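Local coordinates for protein sesquisabinene B synthase 2 (Santalum album, PDB 6A2A) that probably catalyses the metal-dependent cyclisation of farnesyl diphosphate to sesquisabinene B, as a plant terpene synthase of the Tpsb subfamily, at residues Leu172-Glu177 against Leu507-Phe512; Ser165-Ser170 against Asp212-Trp217; Pro446-Ala451 against Pro520-Thr525; Ala104-Ser109 against Asn134-Pro139. All coordinates share one frame; numbering follows the deposited sequence.

In the fold
Interactions 2 and 4 lie within the N-terminal helical part of this all-alpha terpene synthase, interaction 1 bridges that part to helix 489-510, and interaction 3 lies in the C-terminal part. Helix 160-170 and the loop after it serve interactions 2 and 1; helices 489-510 and 521-535, used by interactions 1 and 3, follow each other in the chain. Buried interaction 2 is held by a carboxylate and two waters, and buried interaction 3 by aromatic and methyl groups. Partly buried interaction 1 combines a hydrogen bond from an asparagine amide with tryptophan packing. Interaction 4, at the surface, uses mostly aliphatic groups, with one asparagine amide packed against them. Interaction 1 touches the other three.

Interaction 1 of 4, residues Leu172-Glu177 against Leu507-Phe512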
loop_
_atom_site.group_PDB
_atom_site.type_symbol
_atom_site.label_atom_id
_atom_site.label_comp_id
_atom_site.label_asym_id
_atom_site.label_seq_id
_atom_site.Cartn_x
_atom_site.Cartn_y
_atom_site.Cartn_z
ATOM N N LEU A 172 -39.448 -7.224 -12.385
ATOM C CA LEU A 172 -39.343 -5.768 -12.561
ATOM C C LEU A 172 -40.611 -5.078 -12.026
ATOM O O LEU A 172 -40.757 -3.871 -12.165
ATOM C CB LEU A 172 -39.061 -5.409 -14.019
ATOM C CG LEU A 172 -37.607 -5.295 -14.448
ATOM C CD1 LEU A 172 -36.922 -4.116 -13.788
ATOM C CD2 LEU A 172 -36.853 -6.609 -14.227
ATOM N N GLY A 173 -41.486 -5.844 -11.441
ATOM C CA GLY A 173 -42.756 -5.372 -10.896
ATOM C C GLY A 173 -42.600 -4.517 -9.633
ATOM O O GLY A 173 -41.572 -4.525 -8.944
ATOM N N TRP A 174 -43.671 -3.783 -9.364
ATOM C CA TRP A 174 -43.787 -2.862 -8.190
ATOM C C TRP A 174 -44.878 -3.339 -7.249
ATOM O O TRP A 174 -45.648 -4.288 -7.507
ATOM C CB TRP A 174 -44.090 -1.412 -8.633
ATOM C CG TRP A 174 -43.173 -0.746 -9.592
ATOM C CD1 TRP A 174 -41.942 -1.164 -10.050
ATOM C CD2 TRP A 174 -43.409 0.525 -10.199
ATOM N NE1 TRP A 174 -41.420 -0.228 -10.882
ATOM C CE2 TRP A 174 -42.334 0.783 -11.047
ATOM C CE3 TRP A 174 -44.459 1.457 -10.135
ATOM C CZ2 TRP A 174 -42.216 1.967 -11.766
ATOM C CZ3 TRP A 174 -44.340 2.628 -10.844
ATOM C CH2 TRP A 174 -43.244 2.879 -11.650
ATOM N N GLU A 175 -44.975 -2.728 -6.060
ATOM C CA GLU A 175 -46.044 -3.106 -5.181
ATOM C C GLU A 175 -47.381 -2.747 -5.883
ATOM O O GLU A 175 -47.430 -1.802 -6.669
ATOM C CB GLU A 175 -45.971 -2.427 -3.797
ATOM C CG GLU A 175 -44.828 -2.873 -2.902
ATOM C CD GLU A 175 -44.919 -2.236 -1.510
ATOM O OE1 GLU A 175 -44.751 -1.020 -1.420
ATOM O OE2 GLU A 175 -45.274 -2.924 -0.576
ATOM N N GLY A 176 -48.419 -3.415 -5.483
ATOM C CA GLY A 176 -49.774 -3.210 -6.074
ATOM C C GLY A 176 -49.886 -3.657 -7.522
ATOM O O GLY A 176 -50.889 -3.359 -8.159
ATOM N N GLU A 177 -48.889 -4.340 -8.099
ATOM C CA GLU A 177 -49.021 -4.814 -9.483
ATOM C C GLU A 177 -49.256 -6.329 -9.455
ATOM O O GLU A 177 -48.351 -7.183 -9.710
ATOM C CB GLU A 177 -47.838 -4.371 -10.329
ATOM C CG GLU A 177 -47.718 -2.881 -10.528
ATOM C CD GLU A 177 -46.586 -2.444 -11.392
ATOM O OE1 GLU A 177 -45.486 -3.067 -11.307
ATOM O OE2 GLU A 177 -46.759 -1.465 -12.183
ATOM N N LEU A 507 -37.410 -1.128 -4.081
ATOM C CA LEU A 507 -36.216 -0.774 -4.812
ATOM C C LEU A 507 -36.479 -0.435 -6.293
ATOM O O LEU A 507 -35.953 0.544 -6.800
ATOM C CB LEU A 507 -35.273 -1.989 -4.761
ATOM C CG LEU A 507 -34.160 -2.108 -3.751
ATOM C CD1 LEU A 507 -33.128 -3.136 -4.249
ATOM C CD2 LEU A 507 -33.482 -0.797 -3.383
ATOM N N ASN A 508 -37.242 -1.301 -7.013
ATOM C CA ASN A 508 -37.544 -1.112 -8.409
ATOM C C ASN A 508 -38.263 0.225 -8.634
ATOM O O ASN A 508 -37.885 0.985 -9.487
ATOM C CB ASN A 508 -38.469 -2.230 -8.942
ATOM C CG ASN A 508 -37.795 -3.581 -9.078
ATOM O OD1 ASN A 508 -36.565 -3.648 -9.110
ATOM N ND2 ASN A 508 -38.597 -4.623 -9.144
ATOM N N LYS A 509 -39.219 0.489 -7.804
ATOM C CA LYS A 509 -40.021 1.744 -7.958
ATOM C C LYS A 509 -39.167 2.980 -7.603
ATOM O O LYS A 509 -39.243 4.030 -8.308
ATOM C CB LYS A 509 -41.298 1.705 -7.129
ATOM C CG LYS A 509 -42.286 2.826 -7.464
ATOM C CD LYS A 509 -43.607 2.628 -6.802
ATOM C CE LYS A 509 -44.666 3.603 -7.287
ATOM N NZ LYS A 509 -46.023 3.108 -6.918
ATOM N N CYS A 510 -38.277 2.846 -6.622
ATOM C CA CYS A 510 -37.389 3.987 -6.248
ATOM C C CYS A 510 -36.593 4.426 -7.479
ATOM O O CYS A 510 -36.390 5.613 -7.664
ATOM C CB CYS A 510 -36.437 3.689 -5.076
ATOM S SG CYS A 510 -37.158 3.454 -3.445
ATOM N N LEU A 511 -36.166 3.525 -8.404
ATOM C CA LEU A 511 -35.401 3.926 -9.562
ATOM C C LEU A 511 -36.217 4.738 -10.578
ATOM O O LEU A 511 -35.632 5.286 -11.489
ATOM C CB LEU A 511 -34.834 2.682 -10.240
ATOM C CG LEU A 511 -33.875 1.841 -9.391
ATOM C CD1 LEU A 511 -33.436 0.601 -10.138
ATOM C CD2 LEU A 511 -32.670 2.671 -8.988
ATOM N N PHE A 512 -37.533 4.763 -10.472
ATOM C CA PHE A 512 -38.343 5.599 -11.355
ATOM C C PHE A 512 -38.586 6.959 -10.687
ATOM O O PHE A 512 -39.213 7.811 -11.297
ATOM C CB PHE A 512 -39.654 4.889 -11.685
ATOM C CG PHE A 512 -39.560 4.029 -12.913
ATOM C CD1 PHE A 512 -38.823 2.857 -12.880
ATOM C CD2 PHE A 512 -40.217 4.381 -14.080
ATOM C CE1 PHE A 512 -38.747 2.044 -13.997
ATOM C CE2 PHE A 512 -40.135 3.574 -15.207
ATOM C CZ PHE A 512 -39.388 2.408 -15.165
HETATM O O HOH W 1 -47.069 0.689 -7.376
#
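Trp174 and Phe512 form a T-shaped (edge-to-face) pair, with the edge of the indole directed at the phenyl face. Their six-membered rings have centroids 5.2 Å apart and planes at 69°, and Trp174 CZ2 comes within 3.6 Å of Phe512 CG. Lys509 supplies the second apolar contact. A chi1 of -168° swings its CG away from the backbone N, and the extended chain runs across one indole face; CG makes a CH-pi contact 3.8 Å from the centroid of the Trp174 six-membered ring, and Lys509 CE lies 3.6 Å from Trp174 CE3. Replacing the indole with an alanine side chain is likely to leave the Phe512 face and the methylenes of Lys509 without their shared partner.

The polar part centres on Asn508. Its ND2 donates to Gly173 O at 3.0 Å in a nearly straight bond, with the acceptor in the amide plane; the same nitrogen also donates to Phe171 O, while OD1 accepts from His216, fixing which way round the amide lies. At the exposed end of Lys509, a water accepts from NZ at 2.7 Å and donates to Glu175 O. Within a type II beta turn from Trp174 to Glu177, Trp174 N donates to Glu177 OE1 at 2.8 Å.

The contact is a junction between the N-terminal helical domain, at the loop between helices 160-170 and 178-192, and the C-terminal domain, at the last part of helix 489-510 and the turn that follows. Arg132 of helix 121-133 makes a cation-pi contact with Trp174 and a salt bridge with Glu177, and Leu507 packs on helix 447-462.

Interaction 2 of 4, residues Ser165-Ser170 against Asp212-Trp217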
loop_
_atom_site.group_PDB
_atom_site.type_symbol
_atom_site.label_atom_id
_atom_site.label_comp_id
_atom_site.label_asym_id
_atom_site.label_seq_id
_atom_site.Cartn_x
_atom_site.Cartn_y
_atom_site.Cartn_z
ATOM N N SER A 165 -39.392 -15.879 -20.416
ATOM C CA SER A 165 -39.324 -14.406 -20.517
ATOM C C SER A 165 -40.338 -13.749 -19.559
ATOM O O SER A 165 -40.018 -12.712 -18.885
ATOM C CB SER A 165 -39.540 -13.984 -21.939
ATOM O OG SER A 165 -38.435 -14.335 -22.743
ATOM N N LEU A 166 -41.490 -14.336 -19.375
ATOM C CA LEU A 166 -42.488 -13.805 -18.445
ATOM C C LEU A 166 -41.960 -13.851 -17.006
ATOM O O LEU A 166 -42.097 -12.893 -16.231
ATOM C CB LEU A 166 -43.754 -14.647 -18.543
ATOM C CG LEU A 166 -44.907 -14.279 -17.616
ATOM C CD1 LEU A 166 -45.385 -12.872 -17.913
ATOM C CD2 LEU A 166 -46.038 -15.257 -17.759
ATOM N N TYR A 167 -41.391 -15.013 -16.652
ATOM C CA TYR A 167 -40.761 -15.193 -15.353
ATOM C C TYR A 167 -39.765 -14.062 -15.135
ATOM O O TYR A 167 -39.821 -13.436 -14.068
ATOM C CB TYR A 167 -40.047 -16.543 -15.258
ATOM C CG TYR A 167 -39.204 -16.736 -14.014
ATOM C CD1 TYR A 167 -39.753 -17.258 -12.857
ATOM C CD2 TYR A 167 -37.850 -16.539 -14.057
ATOM C CE1 TYR A 167 -38.977 -17.545 -11.743
ATOM C CE2 TYR A 167 -37.059 -16.748 -12.935
ATOM C CZ TYR A 167 -37.618 -17.310 -11.793
ATOM O OH TYR A 167 -36.799 -17.548 -10.714
ATOM N N GLU A 168 -38.826 -13.836 -16.043
ATOM C CA GLU A 168 -37.782 -12.893 -15.838
ATOM C C GLU A 168 -38.370 -11.470 -15.726
ATOM O O GLU A 168 -37.910 -10.660 -14.932
ATOM C CB GLU A 168 -36.767 -12.885 -16.960
ATOM C CG GLU A 168 -35.979 -14.183 -17.089
ATOM C CD GLU A 168 -34.916 -14.426 -16.016
ATOM O OE1 GLU A 168 -35.005 -13.809 -14.901
ATOM O OE2 GLU A 168 -33.948 -15.182 -16.313
ATOM N N ALA A 169 -39.383 -11.190 -16.542
ATOM C CA ALA A 169 -40.018 -9.848 -16.552
ATOM C C ALA A 169 -40.739 -9.524 -15.238
ATOM O O ALA A 169 -40.743 -8.316 -14.827
ATOM C CB ALA A 169 -40.991 -9.762 -17.718
ATOM N N SER A 170 -41.300 -10.496 -14.601
ATOM C CA SER A 170 -42.131 -10.362 -13.430
ATOM C C SER A 170 -41.375 -9.672 -12.279
ATOM O O SER A 170 -42.017 -8.960 -11.483
ATOM C CB SER A 170 -42.727 -11.639 -12.975
ATOM O OG SER A 170 -41.786 -12.500 -12.354
ATOM N N ASP A 212 -33.148 -20.962 -10.131
ATOM C CA ASP A 212 -32.235 -20.703 -8.997
ATOM C C ASP A 212 -32.252 -19.243 -8.605
ATOM O O ASP A 212 -32.458 -18.935 -7.415
ATOM C CB ASP A 212 -30.804 -21.139 -9.310
ATOM C CG ASP A 212 -30.615 -22.645 -9.277
ATOM O OD1 ASP A 212 -31.482 -23.404 -8.850
ATOM O OD2 ASP A 212 -29.550 -23.040 -9.742
ATOM N N LEU A 213 -32.011 -18.333 -9.558
ATOM C CA LEU A 213 -32.097 -16.866 -9.333
ATOM C C LEU A 213 -32.521 -16.199 -10.636
ATOM O O LEU A 213 -31.894 -16.430 -11.678
ATOM C CB LEU A 213 -30.759 -16.262 -8.902
ATOM C CG LEU A 213 -30.315 -16.512 -7.461
ATOM C CD1 LEU A 213 -28.895 -16.018 -7.275
ATOM C CD2 LEU A 213 -31.240 -15.874 -6.449
ATOM N N PRO A 214 -33.538 -15.334 -10.595
ATOM C CA PRO A 214 -33.838 -14.557 -11.790
ATOM C C PRO A 214 -32.694 -13.635 -12.214
ATOM O O PRO A 214 -31.857 -13.239 -11.391
ATOM C CB PRO A 214 -35.104 -13.762 -11.446
ATOM C CG PRO A 214 -35.151 -13.787 -9.957
ATOM C CD PRO A 214 -34.428 -15.025 -9.476
ATOM N N LEU A 215 -32.611 -13.272 -13.500
ATOM C CA LEU A 215 -31.599 -12.451 -13.998
ATOM C C LEU A 215 -31.494 -11.139 -13.193
ATOM O O LEU A 215 -30.392 -10.638 -12.959
ATOM C CB LEU A 215 -31.876 -12.151 -15.483
ATOM C CG LEU A 215 -30.873 -11.259 -16.179
ATOM C CD1 LEU A 215 -29.504 -11.861 -16.140
ATOM C CD2 LEU A 215 -31.258 -10.995 -17.638
ATOM N N HIS A 216 -32.646 -10.612 -12.822
ATOM C CA HIS A 216 -32.723 -9.324 -12.139
ATOM C C HIS A 216 -31.990 -9.408 -10.790
ATOM O O HIS A 216 -31.573 -8.368 -10.287
ATOM C CB HIS A 216 -34.192 -8.948 -11.920
ATOM C CG HIS A 216 -34.404 -7.546 -11.446
ATOM N ND1 HIS A 216 -33.892 -6.465 -12.114
ATOM C CD2 HIS A 216 -35.167 -7.054 -10.437
ATOM C CE1 HIS A 216 -34.303 -5.340 -11.507
ATOM N NE2 HIS A 216 -35.119 -5.664 -10.524
ATOM N N TRP A 217 -31.919 -10.592 -10.190
ATOM C CA TRP A 217 -31.320 -10.786 -8.835
ATOM C C TRP A 217 -29.840 -11.230 -8.920
ATOM O O TRP A 217 -29.197 -11.409 -7.888
ATOM C CB TRP A 217 -32.170 -11.793 -8.066
ATOM C CG TRP A 217 -33.507 -11.268 -7.636
ATOM C CD1 TRP A 217 -34.075 -10.071 -7.969
ATOM C CD2 TRP A 217 -34.439 -11.944 -6.799
ATOM N NE1 TRP A 217 -35.319 -9.968 -7.411
ATOM C CE2 TRP A 217 -35.541 -11.075 -6.633
ATOM C CE3 TRP A 217 -34.440 -13.155 -6.121
ATOM C CZ2 TRP A 217 -36.618 -11.434 -5.860
ATOM C CZ3 TRP A 217 -35.493 -13.485 -5.321
ATOM C CH2 TRP A 217 -36.606 -12.663 -5.240
HETATM O O HOH W 2 -31.662 -16.020 -14.802
HETATM O O HOH W 3 -35.238 -11.309 -14.080
#
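Glu168 and Leu215 cross at about a right angle, the carboxylate of the first lying beside the backbone N-H and CB of the second. The Glu168 chain bends at chi2 (-74°), which carries OE1 across to Leu215 N at 2.8 Å; the bond uses the syn side of the carboxylate, 22° out of its plane. OE1 also lies 3.4 Å from Pro214 CA. Tyr167, one position earlier on the helix, meets Pro214 at about a right angle: its CE2 is 3.9 Å from Pro214 CB, and its OH is 3.7 Å from Pro214 CD. Through its hydroxyl, hydrogen-bonded to Ala210 O, Tyr167 links helix 160-170 to the end of helix 201-212 within the N-terminal terpene synthase domain.

Two waters extend the grip of Glu168. One donates to OE2 and to Leu213 O; the other donates to Glu168 O and, at 2.6 Å, to Glu168 OE1, while accepting from His216 N. The first two backbone N-H groups of the 3-10 segment 215-217 are thus met by Glu168, directly at Leu215 and through water at His216. With donors at both oxygens and Arg129 packed on it, buried Glu168 is probably ionised, and it joins helix 160-170 to this 3-10 segment.

Interaction 3 of 4, residues Pro446-Ala451 against Pro520-Thr525; sequences PLFVRA and PFLSFT
Phe448 and Thr525 make the central contact between helices 447-462 and 521-535, a CH-pi interaction with the threonine methyl over one face of the ring. Thr525 CG2 lies 3.7 Å from the centroid of the Phe448 ring and 17° off its normal, while Thr525 CB approaches Phe448 CE2 to 3.5 Å. The chi1 of Phe448, -173°, reaches the ring across toward the second helix.

Further contacts flank this pair. Leu522 CD2 touches Phe448 CE2 at 3.7 Å; separately, the backbone oxygen of Leu522 lies at the ring edge, near its plane. One helical turn before Thr525, Phe521 presents its own edge to Val449: the two side chains cross at about a right angle, with Val449 CG2 4.0 Å from Phe521 CE2. Leu507 and Cys510 of helix 489-510 also pack on Phe448, and Tyr427 meets Phe521 edge-to-face.

Thr525 OG1 donates to Phe521 O at 3.1 Å, from the face of the carbonyl plane opposite to that used by Thr525 N, so this oxygen takes two bonds. The short helical segments run at 31° to each other, with axes 10.7 Å apart. This is helix-helix packing in the C-terminal domain, away from the metal-binding residues. No hydrogen bond joins the two segments, although Ser452 OG, just past 446-451, bonds Thr525 O. With its hydroxyl turned back to its own helix, Thr525 offers its methyl to the ring, and the side chains of the two segments meet through dispersion and CH-pi contact.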
loop_
_atom_site.group_PDB
_atom_site.type_symbol
_atom_site.label_atom_id
_atom_site.label_comp_id
_atom_site.label_asym_id
_atom_site.label_seq_id
_atom_site.Cartn_x
_atom_site.Cartn_y
_atom_site.Cartn_z
ATOM N N PRO A 446 -32.613 6.732 3.836
ATOM C CA PRO A 446 -33.730 6.975 2.914
ATOM C C PRO A 446 -34.258 5.628 2.400
ATOM O O PRO A 446 -33.504 4.633 2.459
ATOM C CB PRO A 446 -33.167 7.837 1.801
ATOM C CG PRO A 446 -31.709 7.668 1.921
ATOM C CD PRO A 446 -31.383 7.322 3.332
ATOM N N LEU A 447 -35.545 5.564 2.060
ATOM C CA LEU A 447 -36.152 4.265 1.676
ATOM C C LEU A 447 -35.245 3.419 0.758
ATOM O O LEU A 447 -35.129 2.209 1.010
ATOM C CB LEU A 447 -37.479 4.553 0.975
ATOM C CG LEU A 447 -38.258 3.337 0.459
ATOM C CD1 LEU A 447 -38.650 2.419 1.590
ATOM C CD2 LEU A 447 -39.495 3.819 -0.286
ATOM N N PHE A 448 -34.675 4.000 -0.266
ATOM C CA PHE A 448 -33.832 3.280 -1.253
ATOM C C PHE A 448 -32.707 2.523 -0.549
ATOM O O PHE A 448 -32.453 1.388 -0.851
ATOM C CB PHE A 448 -33.200 4.281 -2.208
ATOM C CG PHE A 448 -32.441 3.707 -3.372
ATOM C CD1 PHE A 448 -32.997 2.734 -4.175
ATOM C CD2 PHE A 448 -31.189 4.188 -3.692
ATOM C CE1 PHE A 448 -32.301 2.233 -5.256
ATOM C CE2 PHE A 448 -30.497 3.686 -4.771
ATOM C CZ PHE A 448 -31.059 2.709 -5.544
ATOM N N VAL A 449 -32.040 3.199 0.346
ATOM C CA VAL A 449 -30.890 2.599 1.069
ATOM C C VAL A 449 -31.403 1.611 2.115
ATOM O O VAL A 449 -30.825 0.564 2.255
ATOM C CB VAL A 449 -30.038 3.711 1.689
ATOM C CG1 VAL A 449 -28.845 3.144 2.414
ATOM C CG2 VAL A 449 -29.631 4.711 0.635
ATOM N N ARG A 450 -32.459 1.951 2.805
ATOM C CA ARG A 450 -33.017 1.066 3.847
ATOM C C ARG A 450 -33.414 -0.276 3.212
ATOM O O ARG A 450 -33.130 -1.270 3.780
ATOM C CB ARG A 450 -34.228 1.729 4.496
ATOM C CG ARG A 450 -34.695 1.072 5.779
ATOM C CD ARG A 450 -36.015 1.628 6.268
ATOM N NE ARG A 450 -36.377 1.124 7.569
ATOM C CZ ARG A 450 -37.588 0.771 7.973
ATOM N NH1 ARG A 450 -37.713 0.203 9.154
ATOM N NH2 ARG A 450 -38.664 0.986 7.237
ATOM N N ALA A 451 -34.072 -0.224 2.077
ATOM C CA ALA A 451 -34.513 -1.437 1.361
ATOM C C ALA A 451 -33.293 -2.316 1.050
ATOM O O ALA A 451 -33.329 -3.492 1.322
ATOM C CB ALA A 451 -35.254 -1.033 0.115
ATOM N N PRO A 520 -22.652 6.610 -9.666
ATOM C CA PRO A 520 -22.777 5.157 -9.611
ATOM C C PRO A 520 -23.421 4.585 -8.336
ATOM O O PRO A 520 -23.677 3.375 -8.251
ATOM C CB PRO A 520 -21.329 4.667 -9.644
ATOM C CG PRO A 520 -20.582 5.780 -8.964
ATOM C CD PRO A 520 -21.289 7.043 -9.417
ATOM N N PHE A 521 -23.779 5.430 -7.394
ATOM C CA PHE A 521 -24.454 4.998 -6.154
ATOM C C PHE A 521 -25.789 4.287 -6.405
ATOM O O PHE A 521 -26.049 3.318 -5.744
ATOM C CB PHE A 521 -24.665 6.170 -5.189
ATOM C CG PHE A 521 -25.189 5.718 -3.852
ATOM C CD1 PHE A 521 -24.372 5.044 -2.967
ATOM C CD2 PHE A 521 -26.497 5.927 -3.498
ATOM C CE1 PHE A 521 -24.855 4.622 -1.737
ATOM C CE2 PHE A 521 -26.980 5.536 -2.260
ATOM C CZ PHE A 521 -26.159 4.854 -1.388
ATOM N N LEU A 522 -26.594 4.679 -7.415
ATOM C CA LEU A 522 -27.794 3.951 -7.694
ATOM C C LEU A 522 -27.486 2.481 -8.006
ATOM O O LEU A 522 -28.185 1.592 -7.556
ATOM C CB LEU A 522 -28.452 4.586 -8.922
ATOM C CG LEU A 522 -29.047 5.961 -8.706
ATOM C CD1 LEU A 522 -29.449 6.526 -10.072
ATOM C CD2 LEU A 522 -30.220 5.926 -7.749
ATOM N N SER A 523 -26.474 2.247 -8.815
ATOM C CA SER A 523 -26.071 0.861 -9.154
ATOM C C SER A 523 -25.516 0.102 -7.936
ATOM O O SER A 523 -25.833 -1.094 -7.786
ATOM C CB SER A 523 -25.073 0.863 -10.249
ATOM O OG SER A 523 -25.722 1.238 -11.453
ATOM N N PHE A 524 -24.719 0.784 -7.096
ATOM C CA PHE A 524 -24.097 0.126 -5.928
ATOM C C PHE A 524 -25.214 -0.415 -5.039
ATOM O O PHE A 524 -25.092 -1.503 -4.491
ATOM C CB PHE A 524 -23.237 1.074 -5.089
ATOM C CG PHE A 524 -22.026 1.684 -5.729
ATOM C CD1 PHE A 524 -21.480 1.188 -6.912
ATOM C CD2 PHE A 524 -21.431 2.811 -5.169
ATOM C CE1 PHE A 524 -20.360 1.783 -7.478
ATOM C CE2 PHE A 524 -20.323 3.393 -5.735
ATOM C CZ PHE A 524 -19.779 2.889 -6.903
ATOM N N THR A 525 -26.264 0.389 -4.846
ATOM C CA THR A 525 -27.298 0.065 -3.878
ATOM C C THR A 525 -28.074 -1.189 -4.311
ATOM O O THR A 525 -28.471 -1.999 -3.505
ATOM C CB THR A 525 -28.188 1.296 -3.649
ATOM O OG1 THR A 525 -27.375 2.349 -3.134
ATOM C CG2 THR A 525 -29.311 1.047 -2.687
#

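Interaction 4 of 4, residues Ala104-Ser109 against Asn134-Pro139; sequences AVVMVS and NGIFVP
Val105 lies against both Asn134 and Ile136. Its CG1 reaches Ile136 CD1 at 3.8 Å, the two side chains sliding past each other in opposite directions, and also touches Asn134 CB at 3.9 Å. Val105 CG2 lies against the Asn134 amide, 3.9 Å from ND2, so the asparagine meets the valine with its aliphatic root as well as its amide. A glycine in place of this valine would remove both methyls and is likely to open a gap beside Ile136 CD1 and the Asn134 amide. Farther along the helix, Ser109 CB comes to 4.3 Å from Ile136 CG2; its OG, at chi1 73°, turns back to donate to Val106 O at 2.6 Å, in the carbonyl plane and on a lone pair.

The next shell sets these groups in place. Asn134 ND2 is hydrogen-bonded to Ile130 O, which ties the amide to the helix before it. Gly135, with positive phi, is the C-prime residue of a Schellman motif that ends helix 121-133 and sends the chain on to Ile136.

The contact thus joins helix 98-110 to the loop leaving helix 121-133. Ile85 of helix 78-90 and Ile130 of helix 121-133 also pack on Val105, while Phe137 turns to Trp174 and Phe512.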
loop_
_atom_site.group_PDB
_atom_site.type_symbol
_atom_site.label_atom_id
_atom_site.label_comp_id
_atom_site.label_asym_id
_atom_site.label_seq_id
_atom_site.Cartn_x
_atom_site.Cartn_y
_atom_site.Cartn_z
ATOM N N ALA A 104 -30.886 2.664 -28.526
ATOM C CA ALA A 104 -31.641 1.563 -29.114
ATOM C C ALA A 104 -32.966 1.360 -28.390
ATOM O O ALA A 104 -33.973 1.177 -29.039
ATOM C CB ALA A 104 -30.803 0.292 -29.164
ATOM N N VAL A 105 -32.987 1.394 -27.043
ATOM C CA VAL A 105 -34.187 1.129 -26.279
ATOM C C VAL A 105 -35.237 2.211 -26.534
ATOM O O VAL A 105 -36.432 1.919 -26.642
ATOM C CB VAL A 105 -33.847 1.047 -24.779
ATOM C CG1 VAL A 105 -35.069 1.172 -23.885
ATOM C CG2 VAL A 105 -33.106 -0.242 -24.529
ATOM N N VAL A 106 -34.775 3.439 -26.565
ATOM C CA VAL A 106 -35.670 4.593 -26.831
ATOM C C VAL A 106 -36.334 4.417 -28.215
ATOM O O VAL A 106 -37.565 4.465 -28.328
ATOM C CB VAL A 106 -34.892 5.921 -26.748
ATOM C CG1 VAL A 106 -35.725 7.088 -27.262
ATOM C CG2 VAL A 106 -34.410 6.212 -25.328
ATOM N N MET A 107 -35.512 4.211 -29.213
ATOM C CA MET A 107 -35.975 3.849 -30.615
ATOM C C MET A 107 -37.074 2.785 -30.563
ATOM O O MET A 107 -38.206 2.993 -31.056
ATOM C CB MET A 107 -34.816 3.308 -31.454
ATOM C CG MET A 107 -34.031 4.371 -32.218
ATOM S SD MET A 107 -34.567 4.554 -33.941
ATOM C CE MET A 107 -34.648 6.343 -34.070
ATOM N N VAL A 108 -36.814 1.638 -29.917
ATOM C CA VAL A 108 -37.839 0.639 -29.830
ATOM C C VAL A 108 -39.065 1.220 -29.109
ATOM O O VAL A 108 -40.214 0.837 -29.435
ATOM C CB VAL A 108 -37.339 -0.680 -29.186
ATOM C CG1 VAL A 108 -38.446 -1.673 -28.971
ATOM C CG2 VAL A 108 -36.241 -1.317 -30.003
ATOM N N SER A 109 -38.898 2.140 -28.135
ATOM C CA SER A 109 -40.109 2.580 -27.438
ATOM C C SER A 109 -40.951 3.460 -28.391
ATOM O O SER A 109 -42.132 3.609 -28.159
ATOM C CB SER A 109 -39.822 3.289 -26.118
ATOM O OG SER A 109 -39.291 4.575 -26.349
ATOM N N ASN A 134 -34.756 0.321 -18.158
ATOM C CA ASN A 134 -34.183 1.565 -18.659
ATOM C C ASN A 134 -35.038 2.784 -18.296
ATOM O O ASN A 134 -34.847 3.836 -18.870
ATOM C CB ASN A 134 -33.964 1.498 -20.167
ATOM C CG ASN A 134 -32.769 0.664 -20.512
ATOM O OD1 ASN A 134 -31.668 1.186 -20.533
ATOM N ND2 ASN A 134 -32.948 -0.634 -20.695
ATOM N N GLY A 135 -35.972 2.663 -17.393
ATOM C CA GLY A 135 -36.623 3.840 -16.856
ATOM C C GLY A 135 -37.808 4.282 -17.702
ATOM O O GLY A 135 -38.297 5.418 -17.555
ATOM N N ILE A 136 -38.292 3.382 -18.547
ATOM C CA ILE A 136 -39.425 3.658 -19.453
ATOM C C ILE A 136 -40.580 2.769 -19.006
ATOM O O ILE A 136 -40.506 1.511 -19.063
ATOM C CB ILE A 136 -38.999 3.456 -20.921
ATOM C CG1 ILE A 136 -37.974 4.485 -21.375
ATOM C CG2 ILE A 136 -40.212 3.462 -21.833
ATOM C CD1 ILE A 136 -37.174 4.058 -22.568
ATOM N N PHE A 137 -41.638 3.387 -18.479
ATOM C CA PHE A 137 -42.684 2.685 -17.858
ATOM C C PHE A 137 -43.526 1.914 -18.889
ATOM O O PHE A 137 -43.777 2.417 -19.985
ATOM C CB PHE A 137 -43.633 3.643 -17.142
ATOM C CG PHE A 137 -44.672 2.945 -16.326
ATOM C CD1 PHE A 137 -44.315 2.325 -15.141
ATOM C CD2 PHE A 137 -45.980 2.823 -16.758
ATOM C CE1 PHE A 137 -45.256 1.642 -14.394
ATOM C CE2 PHE A 137 -46.919 2.144 -15.997
ATOM C CZ PHE A 137 -46.553 1.556 -14.814
ATOM N N VAL A 138 -43.923 0.713 -18.504
ATOM C CA VAL A 138 -44.840 -0.141 -19.243
ATOM C C VAL A 138 -45.765 -0.675 -18.188
ATOM O O VAL A 138 -45.268 -1.113 -17.176
ATOM C CB VAL A 138 -44.147 -1.297 -19.991
ATOM C CG1 VAL A 138 -45.166 -2.172 -20.694
ATOM C CG2 VAL A 138 -43.129 -0.808 -20.986
ATOM N N PRO A 139 -47.079 -0.601 -18.386
ATOM C CA PRO A 139 -48.032 -1.037 -17.421
ATOM C C PRO A 139 -48.141 -2.566 -17.330
ATOM O O PRO A 139 -47.893 -3.259 -18.324
ATOM C CB PRO A 139 -49.391 -0.478 -17.873
ATOM C CG PRO A 139 -49.209 -0.240 -19.321
ATOM C CD PRO A 139 -47.744 0.017 -19.541
#